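Local coordinates for ActII protein (Streptomyces coelicolor, PDB 2OPT) that probably represses transcription as a dimeric, all-helical TetR-family regulator that binds DNA and probably responds to actinorhodin and its biosynthetic precursor, at residues D9-T14 / R30-E35; R88-H93 / A144-Q149; A45-R50 / L54-D59. All coordinates share one frame; numbering follows the deposited sequence.

Interaction 1. Residues D9-T14 / R30-E35; sequences DRIVVT and RRLAQE
Ile11 and Thr14, one turn apart on helix 8-22, receive Leu32 of helix 29-36, the first helix of the predicted helix-turn-helix in this TetR-type DNA-binding domain. The segment axes come within 10.3 Å of each other at 115°, so the two helices share a short patch and no long groove. Ile11 meets Leu32 twice: its CG2 packs on CD2 at 4.0 Å, the side chains crossing at about a right angle, while its carbonyl O lies against CD1. With CG opposite the backbone N (chi1 -179°), the branched end of Leu32 swings to helix 8-22, where CD1 lies between Ile11 O and Thr14 CG2; Leu53 of helix 50-61 also touches Leu32. Thr14 turns its two branches to different tasks. The methyl CG2 meets Leu32 CD1 at 3.7 Å and Glu35 CG at 3.8 Å. The hydroxyl folds back onto its own helix, OG1 donating to Arg10 O, which Thr14 N reaches from the other face of the carbonyl. The bent Glu35 lends only its aliphatic part to the contact. Its carboxylate forms a salt bridge with Arg31, which also pairs through NH1 with Glu22: Arg31 NE reaches Glu35 OE1 at 2.9 Å, nearly straight (168°), from above the carboxylate plane.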
loop_
_atom_site.group_PDB
_atom_site.type_symbol
_atom_site.label_atom_id
_atom_site.label_comp_id
_atom_site.label_asym_id
_atom_site.label_seq_id
_atom_site.Cartn_x
_atom_site.Cartn_y
_atom_site.Cartn_z
ATOM N N ASP A 9 -18.991 -14.468 -19.076
ATOM C CA ASP A 9 -19.073 -14.926 -17.684
ATOM C C ASP A 9 -18.437 -16.288 -17.473
ATOM O O ASP A 9 -17.819 -16.509 -16.426
ATOM C CB ASP A 9 -20.517 -14.956 -17.147
ATOM C CG ASP A 9 -20.581 -15.271 -15.600
ATOM O OD1 ASP A 9 -19.887 -14.566 -14.774
ATOM O OD2 ASP A 9 -21.334 -16.237 -15.227
ATOM N N ARG A 10 -18.628 -17.224 -18.408
ATOM C CA ARG A 10 -18.172 -18.619 -18.170
ATOM C C ARG A 10 -16.654 -18.559 -18.228
ATOM O O ARG A 10 -15.929 -19.235 -17.516
ATOM C CB ARG A 10 -18.697 -19.551 -19.273
ATOM C CG ARG A 10 -17.972 -20.899 -19.389
ATOM C CD ARG A 10 -18.004 -21.688 -18.090
ATOM N NE ARG A 10 -19.386 -21.988 -17.685
ATOM C CZ ARG A 10 -19.771 -22.187 -16.421
ATOM N NH1 ARG A 10 -21.051 -22.483 -16.144
ATOM N NH2 ARG A 10 -18.874 -22.091 -15.444
ATOM N N ILE A 11 -16.177 -17.760 -19.130
ATOM C CA ILE A 11 -14.746 -17.596 -19.260
ATOM C C ILE A 11 -14.100 -17.044 -17.975
ATOM O O ILE A 11 -13.060 -17.515 -17.535
ATOM C CB ILE A 11 -14.405 -16.624 -20.430
ATOM C CG1 ILE A 11 -14.811 -17.196 -21.830
ATOM C CG2 ILE A 11 -12.848 -16.237 -20.417
ATOM C CD1 ILE A 11 -14.719 -16.052 -23.028
ATOM N N VAL A 12 -14.668 -15.967 -17.448
ATOM C CA VAL A 12 -14.122 -15.316 -16.247
ATOM C C VAL A 12 -14.207 -16.191 -15.028
ATOM O O VAL A 12 -13.298 -16.207 -14.209
ATOM C CB VAL A 12 -14.752 -13.876 -16.077
ATOM C CG1 VAL A 12 -14.220 -13.183 -14.824
ATOM C CG2 VAL A 12 -14.337 -13.064 -17.271
ATOM N N VAL A 13 -15.308 -16.925 -14.886
ATOM C CA VAL A 13 -15.469 -17.762 -13.771
ATOM C C VAL A 13 -14.373 -18.852 -13.801
ATOM O O VAL A 13 -13.808 -19.159 -12.784
ATOM C CB VAL A 13 -16.871 -18.437 -13.824
ATOM C CG1 VAL A 13 -16.965 -19.705 -12.864
ATOM C CG2 VAL A 13 -17.964 -17.442 -13.493
ATOM N N THR A 14 -14.137 -19.447 -14.979
ATOM C CA THR A 14 -13.106 -20.462 -15.173
ATOM C C THR A 14 -11.752 -19.892 -14.821
ATOM O O THR A 14 -10.984 -20.524 -14.136
ATOM C CB THR A 14 -13.137 -20.923 -16.660
ATOM O OG1 THR A 14 -14.426 -21.510 -16.914
ATOM C CG2 THR A 14 -12.046 -21.960 -16.968
ATOM N N ARG A 30 -3.386 -19.355 -22.777
ATOM C CA ARG A 30 -3.309 -20.716 -23.262
ATOM C C ARG A 30 -3.915 -21.720 -22.280
ATOM O O ARG A 30 -4.666 -22.614 -22.700
ATOM C CB ARG A 30 -1.871 -21.073 -23.600
ATOM C CG ARG A 30 -1.729 -22.343 -24.378
ATOM C CD ARG A 30 -0.322 -22.428 -24.965
ATOM N NE ARG A 30 -0.122 -21.435 -26.034
ATOM C CZ ARG A 30 -0.453 -21.621 -27.308
ATOM N NH1 ARG A 30 -0.222 -20.649 -28.195
ATOM N NH2 ARG A 30 -1.012 -22.774 -27.696
ATOM N N ARG A 31 -3.596 -21.573 -20.992
ATOM C CA ARG A 31 -4.133 -22.458 -19.970
ATOM C C ARG A 31 -5.641 -22.294 -19.928
ATOM O O ARG A 31 -6.394 -23.266 -19.792
ATOM C CB ARG A 31 -3.546 -22.097 -18.602
ATOM C CG ARG A 31 -4.237 -22.844 -17.399
ATOM C CD ARG A 31 -4.224 -24.358 -17.572
ATOM N NE ARG A 31 -5.006 -25.066 -16.551
ATOM C CZ ARG A 31 -4.615 -25.194 -15.294
ATOM N NH1 ARG A 31 -3.453 -24.637 -14.878
ATOM N NH2 ARG A 31 -5.386 -25.860 -14.454
ATOM N N LEU A 32 -6.084 -21.042 -20.052
ATOM C CA LEU A 32 -7.492 -20.709 -19.979
ATOM C C LEU A 32 -8.235 -21.322 -21.154
ATOM O O LEU A 32 -9.278 -21.972 -20.975
ATOM C CB LEU A 32 -7.682 -19.167 -19.874
ATOM C CG LEU A 32 -9.108 -18.618 -19.751
ATOM C CD1 LEU A 32 -9.990 -19.311 -18.617
ATOM C CD2 LEU A 32 -9.081 -17.129 -19.609
ATOM N N ALA A 33 -7.663 -21.220 -22.350
ATOM C CA ALA A 33 -8.293 -21.835 -23.515
ATOM C C ALA A 33 -8.356 -23.356 -23.391
ATOM O O ALA A 33 -9.352 -23.991 -23.777
ATOM C CB ALA A 33 -7.565 -21.428 -24.765
ATOM N N GLN A 34 -7.286 -23.954 -22.881
ATOM C CA GLN A 34 -7.230 -25.385 -22.595
ATOM C C GLN A 34 -8.347 -25.803 -21.642
ATOM O O GLN A 34 -9.077 -26.774 -21.880
ATOM C CB GLN A 34 -5.888 -25.671 -21.958
ATOM C CG GLN A 34 -5.740 -27.090 -21.432
ATOM C CD GLN A 34 -4.358 -27.377 -20.797
ATOM O OE1 GLN A 34 -3.391 -27.631 -21.513
ATOM N NE2 GLN A 34 -4.292 -27.415 -19.464
ATOM N N GLU A 35 -8.491 -25.056 -20.559
ATOM C CA GLU A 35 -9.451 -25.363 -19.530
ATOM C C GLU A 35 -10.903 -25.277 -20.059
ATOM O O GLU A 35 -11.766 -26.022 -19.625
ATOM C CB GLU A 35 -9.225 -24.378 -18.388
ATOM C CG GLU A 35 -9.664 -24.857 -17.057
ATOM C CD GLU A 35 -8.876 -26.039 -16.554
ATOM O OE1 GLU A 35 -7.681 -26.229 -16.951
ATOM O OE2 GLU A 35 -9.478 -26.768 -15.736
#

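Interaction 2. Residues R88-H93 / A144-Q149; sequences RMFLAH and AEALEQ
Phe90 overlaps Ala146 through the root of its side chain: CB of Phe90 lies 3.6 Å from CB of Ala146, and ring atoms CG and CD2 follow at 3.8 Å from the same methyl. The methyl meets the ring obliquely. With so small a residue as Ala146 on the facing helix, the backbones come close, the CA atoms of Phe90 and Ala146 being 6.3 Å apart. About a turn further along helix 128-150, Gln149, bent at its second torsion, comes up against Leu91, the two side chains crossing at about a right angle. Leu91 CD2 rests on Gln149 CG and CD, each at 3.7 Å. The first torsion of Leu91 (chi1 -67°) sets CG beside the backbone N, and from there CD2 is brought onto the glutamine. The contact is wholly van der Waals. It joins the C-terminal end of helix 75-92 to helix 128-150 in the TetR-like C-terminal domain, near the centre of the chain. Leu96, Ala97 and Ala100 of helix 96-100 pack on Phe90, while on helix 128-150 Glu145, next to Ala146, hydrogen-bonds through OE2 to Tyr133 OH of the second subunit.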
loop_
_atom_site.group_PDB
_atom_site.type_symbol
_atom_site.label_atom_id
_atom_site.label_comp_id
_atom_site.label_asym_id
_atom_site.label_seq_id
_atom_site.Cartn_x
_atom_site.Cartn_y
_atom_site.Cartn_z
ATOM N N ARG A 88 -12.247 -9.751 3.415
ATOM C CA ARG A 88 -12.759 -11.119 3.306
ATOM C C ARG A 88 -12.541 -11.631 1.885
ATOM O O ARG A 88 -12.076 -12.748 1.660
ATOM C CB ARG A 88 -14.247 -11.062 3.644
ATOM C CG ARG A 88 -15.010 -12.388 3.788
ATOM C CD ARG A 88 -16.347 -12.082 4.418
ATOM N NE ARG A 88 -16.157 -11.593 5.769
ATOM C CZ ARG A 88 -16.735 -10.513 6.281
ATOM N NH1 ARG A 88 -16.449 -10.165 7.536
ATOM N NH2 ARG A 88 -17.636 -9.836 5.574
ATOM N N MET A 89 -12.872 -10.769 0.917
ATOM C CA MET A 89 -12.829 -11.109 -0.508
ATOM C C MET A 89 -11.411 -11.450 -0.926
ATOM O O MET A 89 -11.178 -12.461 -1.515
ATOM C CB MET A 89 -13.365 -9.929 -1.343
ATOM C CG MET A 89 -13.266 -10.139 -2.858
ATOM S SD MET A 89 -13.283 -8.577 -3.753
ATOM C CE MET A 89 -11.656 -7.895 -3.425
ATOM N N PHE A 90 -10.458 -10.562 -0.617
ATOM C CA PHE A 90 -9.015 -10.814 -0.840
ATOM C C PHE A 90 -8.534 -12.125 -0.203
ATOM O O PHE A 90 -7.844 -12.905 -0.839
ATOM C CB PHE A 90 -8.208 -9.661 -0.288
ATOM C CG PHE A 90 -8.259 -8.416 -1.172
ATOM C CD1 PHE A 90 -8.003 -8.510 -2.528
ATOM C CD2 PHE A 90 -8.580 -7.175 -0.640
ATOM C CE1 PHE A 90 -8.043 -7.343 -3.354
ATOM C CE2 PHE A 90 -8.629 -6.032 -1.455
ATOM C CZ PHE A 90 -8.370 -6.134 -2.793
ATOM N N LEU A 91 -8.951 -12.382 1.023
ATOM C CA LEU A 91 -8.562 -13.604 1.751
ATOM C C LEU A 91 -9.125 -14.859 1.108
ATOM O O LEU A 91 -8.562 -15.963 1.263
ATOM C CB LEU A 91 -8.937 -13.533 3.244
ATOM C CG LEU A 91 -8.161 -12.482 4.068
ATOM C CD1 LEU A 91 -8.456 -12.566 5.544
ATOM C CD2 LEU A 91 -6.681 -12.571 3.844
ATOM N N ALA A 92 -10.219 -14.700 0.375
ATOM C CA ALA A 92 -10.869 -15.800 -0.319
ATOM C C ALA A 92 -10.146 -16.129 -1.642
ATOM O O ALA A 92 -10.239 -17.245 -2.136
ATOM C CB ALA A 92 -12.312 -15.435 -0.587
ATOM N N HIS A 93 -9.419 -15.157 -2.194
ATOM C CA HIS A 93 -8.928 -15.232 -3.574
ATOM C C HIS A 93 -7.444 -15.008 -3.693
ATOM O O HIS A 93 -6.953 -13.845 -3.682
ATOM C CB HIS A 93 -9.714 -14.295 -4.540
ATOM C CG HIS A 93 -11.186 -14.607 -4.598
ATOM N ND1 HIS A 93 -11.677 -15.728 -5.222
ATOM C CD2 HIS A 93 -12.259 -13.980 -4.058
ATOM C CE1 HIS A 93 -12.986 -15.774 -5.088
ATOM N NE2 HIS A 93 -13.365 -14.734 -4.380
ATOM N N ALA A 144 -3.332 -3.216 0.797
ATOM C CA ALA A 144 -1.958 -3.425 1.312
ATOM C C ALA A 144 -1.900 -4.479 2.395
ATOM O O ALA A 144 -1.037 -5.361 2.378
ATOM C CB ALA A 144 -1.359 -2.097 1.852
ATOM N N GLU A 145 -2.778 -4.366 3.384
ATOM C CA GLU A 145 -2.833 -5.391 4.438
ATOM C C GLU A 145 -3.022 -6.788 3.845
ATOM O O GLU A 145 -2.335 -7.718 4.215
ATOM C CB GLU A 145 -3.942 -5.104 5.438
ATOM C CG GLU A 145 -3.654 -3.964 6.421
ATOM C CD GLU A 145 -2.454 -4.243 7.339
ATOM O OE1 GLU A 145 -2.304 -5.401 7.796
ATOM O OE2 GLU A 145 -1.658 -3.312 7.598
ATOM N N ALA A 146 -3.963 -6.920 2.921
ATOM C CA ALA A 146 -4.240 -8.206 2.294
ATOM C C ALA A 146 -3.022 -8.736 1.606
ATOM O O ALA A 146 -2.699 -9.910 1.762
ATOM C CB ALA A 146 -5.395 -8.075 1.284
ATOM N N LEU A 147 -2.333 -7.874 0.855
ATOM C CA LEU A 147 -1.213 -8.309 0.052
ATOM C C LEU A 147 -0.214 -8.945 0.991
ATOM O O LEU A 147 0.413 -9.948 0.670
ATOM C CB LEU A 147 -0.613 -7.125 -0.708
ATOM C CG LEU A 147 0.480 -7.268 -1.759
ATOM C CD1 LEU A 147 0.208 -8.405 -2.729
ATOM C CD2 LEU A 147 0.604 -5.938 -2.516
ATOM N N GLU A 148 -0.130 -8.391 2.190
ATOM C CA GLU A 148 0.830 -8.843 3.159
ATOM C C GLU A 148 0.348 -9.975 4.085
ATOM O O GLU A 148 1.164 -10.728 4.580
ATOM C CB GLU A 148 1.338 -7.647 3.943
ATOM C CG GLU A 148 0.917 -7.579 5.377
ATOM C CD GLU A 148 2.052 -7.079 6.198
ATOM O OE1 GLU A 148 2.280 -5.845 6.167
ATOM O OE2 GLU A 148 2.751 -7.916 6.826
ATOM N N GLN A 149 -0.960 -10.097 4.330
ATOM C CA GLN A 149 -1.463 -11.285 5.031
ATOM C C GLN A 149 -1.119 -12.526 4.199
ATOM O O GLN A 149 -0.792 -13.603 4.756
ATOM C CB GLN A 149 -2.978 -11.196 5.359
ATOM C CG GLN A 149 -3.622 -12.544 5.895
ATOM C CD GLN A 149 -4.742 -12.358 6.938
ATOM O OE1 GLN A 149 -5.195 -13.325 7.572
ATOM N NE2 GLN A 149 -5.197 -11.129 7.101
#

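Interaction 3. Residues A45-R50 / L54-D59; sequences AHVGNR and LDLVFD
The Arg50 guanidinium has Leu54 CD1 over one face, 4.0 Å above its plane and offset toward the rim, where NH1 is the nearest atom. The polar end of this arginine is anchored elsewhere, NE donating to Leu27 O, and Leu24 packs against its side chain as well as against Leu54. Reach comes from an extended chain with CG opposite the backbone N (chi1 -170°), which carries the guanidinium outward, across the helix axis, to the leucine methyl. The two side chains approach at a slant. The same two residues also share a backbone hydrogen bond of helix 50-61, Leu54 N to Arg50 O at 3.0 Å with an N-H...O angle of 168°; CG of Leu54 leans on the same carbonyl oxygen at 3.5 Å.

The second point of contact is purely apolar. Val47 of helix 40-47 directs its methyl inward, Val47 CG1 lying 3.6 Å from Leu56 CD1. Val47 CB is 3.8 Å from Leu56 CD1. Around this pair, Ile11 touches Val47 and Val12 touches Leu56, so helix 8-22 backs both residues.

Between the two helices the chain turns through Gly48 and Asn49. Gly48 leaves the helix with a positive phi of 77°. Asn49 then takes the N-cap position of helix 50-61, its side-chain OD1 accepting from a backbone N of the first turn, while its own N donates to Glu52 OE1, the reciprocal bond of a capping box. Helix 40-47 is the second helix of the predicted helix-turn-helix, the one that by family precedent reads DNA; the short capped turn and the Val47-Leu56 contact join it to helix 50-61, the helix that in TetR-type regulators connects the DNA-binding domain to the ligand-binding domain.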
loop_
_atom_site.group_PDB
_atom_site.type_symbol
_atom_site.label_atom_id
_atom_site.label_comp_id
_atom_site.label_asym_id
_atom_site.label_seq_id
_atom_site.Cartn_x
_atom_site.Cartn_y
_atom_site.Cartn_z
ATOM N N ALA A 45 -11.951 -12.943 -28.926
ATOM C CA ALA A 45 -13.176 -12.164 -29.243
ATOM C C ALA A 45 -13.914 -11.703 -27.963
ATOM O O ALA A 45 -14.446 -10.597 -27.908
ATOM C CB ALA A 45 -14.106 -12.985 -30.090
ATOM N N HIS A 46 -13.910 -12.553 -26.934
ATOM C CA HIS A 46 -14.690 -12.349 -25.710
ATOM C C HIS A 46 -13.998 -11.594 -24.610
ATOM O O HIS A 46 -14.669 -10.834 -23.858
ATOM C CB HIS A 46 -15.167 -13.685 -25.116
ATOM C CG HIS A 46 -16.441 -14.187 -25.719
ATOM N ND1 HIS A 46 -16.468 -15.115 -26.737
ATOM C CD2 HIS A 46 -17.722 -13.826 -25.504
ATOM C CE1 HIS A 46 -17.718 -15.304 -27.122
ATOM N NE2 HIS A 46 -18.495 -14.542 -26.380
ATOM N N VAL A 47 -12.695 -11.814 -24.434
ATOM C CA VAL A 47 -12.059 -11.204 -23.265
ATOM C C VAL A 47 -10.792 -10.471 -23.527
ATOM O O VAL A 47 -10.274 -9.865 -22.564
ATOM C CB VAL A 47 -11.811 -12.141 -22.048
ATOM C CG1 VAL A 47 -13.138 -12.747 -21.512
ATOM C CG2 VAL A 47 -10.790 -13.216 -22.367
ATOM N N GLY A 48 -10.309 -10.462 -24.775
ATOM C CA GLY A 48 -9.098 -9.691 -25.110
ATOM C C GLY A 48 -7.839 -10.402 -24.644
ATOM O O GLY A 48 -7.840 -11.623 -24.517
ATOM N N ASN A 49 -6.771 -9.638 -24.389
ATOM C CA ASN A 49 -5.482 -10.162 -23.925
ATOM C C ASN A 49 -5.468 -10.465 -22.437
ATOM O O ASN A 49 -6.502 -10.372 -21.758
ATOM C CB ASN A 49 -4.352 -9.195 -24.305
ATOM C CG ASN A 49 -4.476 -7.867 -23.623
ATOM O OD1 ASN A 49 -4.894 -7.779 -22.479
ATOM N ND2 ASN A 49 -4.120 -6.813 -24.325
ATOM N N ARG A 50 -4.315 -10.882 -21.910
ATOM C CA ARG A 50 -4.277 -11.345 -20.517
ATOM C C ARG A 50 -4.575 -10.186 -19.589
ATOM O O ARG A 50 -5.280 -10.332 -18.611
ATOM C CB ARG A 50 -2.908 -11.941 -20.164
ATOM C CG ARG A 50 -2.907 -12.634 -18.822
ATOM C CD ARG A 50 -1.560 -13.266 -18.593
ATOM N NE ARG A 50 -1.513 -13.938 -17.295
ATOM C CZ ARG A 50 -0.909 -13.421 -16.232
ATOM N NH1 ARG A 50 -0.318 -12.217 -16.280
ATOM N NH2 ARG A 50 -0.905 -14.104 -15.131
ATOM N N LEU A 54 -7.632 -10.117 -16.738
ATOM C CA LEU A 54 -7.426 -9.829 -15.333
ATOM C C LEU A 54 -8.316 -8.665 -14.851
ATOM O O LEU A 54 -8.781 -8.691 -13.727
ATOM C CB LEU A 54 -5.934 -9.547 -15.069
ATOM C CG LEU A 54 -5.033 -10.792 -15.172
ATOM C CD1 LEU A 54 -3.603 -10.377 -14.899
ATOM C CD2 LEU A 54 -5.496 -11.912 -14.208
ATOM N N ASP A 55 -8.546 -7.642 -15.686
ATOM C CA ASP A 55 -9.463 -6.536 -15.329
ATOM C C ASP A 55 -10.818 -7.161 -15.044
ATOM O O ASP A 55 -11.558 -6.723 -14.145
ATOM C CB ASP A 55 -9.644 -5.560 -16.511
ATOM C CG ASP A 55 -8.420 -4.649 -16.764
ATOM O OD1 ASP A 55 -7.640 -4.409 -15.839
ATOM O OD2 ASP A 55 -8.299 -4.075 -17.887
ATOM N N LEU A 56 -11.181 -8.184 -15.825
ATOM C CA LEU A 56 -12.507 -8.790 -15.684
ATOM C C LEU A 56 -12.642 -9.668 -14.440
ATOM O O LEU A 56 -13.730 -9.761 -13.840
ATOM C CB LEU A 56 -12.847 -9.590 -16.949
ATOM C CG LEU A 56 -13.092 -8.830 -18.264
ATOM C CD1 LEU A 56 -13.282 -9.842 -19.394
ATOM C CD2 LEU A 56 -14.281 -7.932 -18.188
ATOM N N VAL A 57 -11.564 -10.385 -14.133
ATOM C CA VAL A 57 -11.478 -11.265 -12.966
ATOM C C VAL A 57 -11.566 -10.327 -11.744
ATOM O O VAL A 57 -12.300 -10.581 -10.808
ATOM C CB VAL A 57 -10.176 -12.058 -12.988
ATOM C CG1 VAL A 57 -9.942 -12.763 -11.674
ATOM C CG2 VAL A 57 -10.167 -13.114 -14.118
ATOM N N PHE A 58 -10.860 -9.198 -11.796
ATOM C CA PHE A 58 -10.947 -8.253 -10.702
ATOM C C PHE A 58 -12.382 -7.785 -10.472
ATOM O O PHE A 58 -12.846 -7.774 -9.328
ATOM C CB PHE A 58 -9.988 -7.068 -10.943
ATOM C CG PHE A 58 -9.972 -6.027 -9.823
ATOM C CD1 PHE A 58 -10.071 -6.405 -8.490
ATOM C CD2 PHE A 58 -9.800 -4.680 -10.126
ATOM C CE1 PHE A 58 -10.044 -5.452 -7.471
ATOM C CE2 PHE A 58 -9.756 -3.722 -9.124
ATOM C CZ PHE A 58 -9.864 -4.108 -7.795
ATOM N N ASP A 59 -13.105 -7.414 -11.535
ATOM C CA ASP A 59 -14.456 -6.918 -11.308
ATOM C C ASP A 59 -15.406 -7.994 -10.826
ATOM O O ASP A 59 -16.317 -7.730 -10.024
ATOM C CB ASP A 59 -15.029 -6.274 -12.553
ATOM C CG ASP A 59 -16.194 -5.388 -12.217
ATOM O OD1 ASP A 59 -15.958 -4.343 -11.570
ATOM O OD2 ASP A 59 -17.355 -5.826 -12.455
#

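How the interactions relate
Interactions 1 and 3 belong to one small helical domain and touch, Ile11 CG2 packing on Val47 CG1. Helix 8-22, one side of interaction 1, thus also packs on interaction 3, and the centres of the two contacts are about 10 Å apart. Interaction 2 sits in the C-terminal domain, its centre about 23 Å from that of interaction 1 and about 21 Å from that of interaction 3, touching neither. All three are partly buried, each mixing two buried residues with more accessible ones. Interaction 1 joins successive helices and interaction 2 helices far apart in sequence, both by van der Waals packing, whereas interaction 3 spans a turn and adds a backbone hydrogen bond and an arginine face.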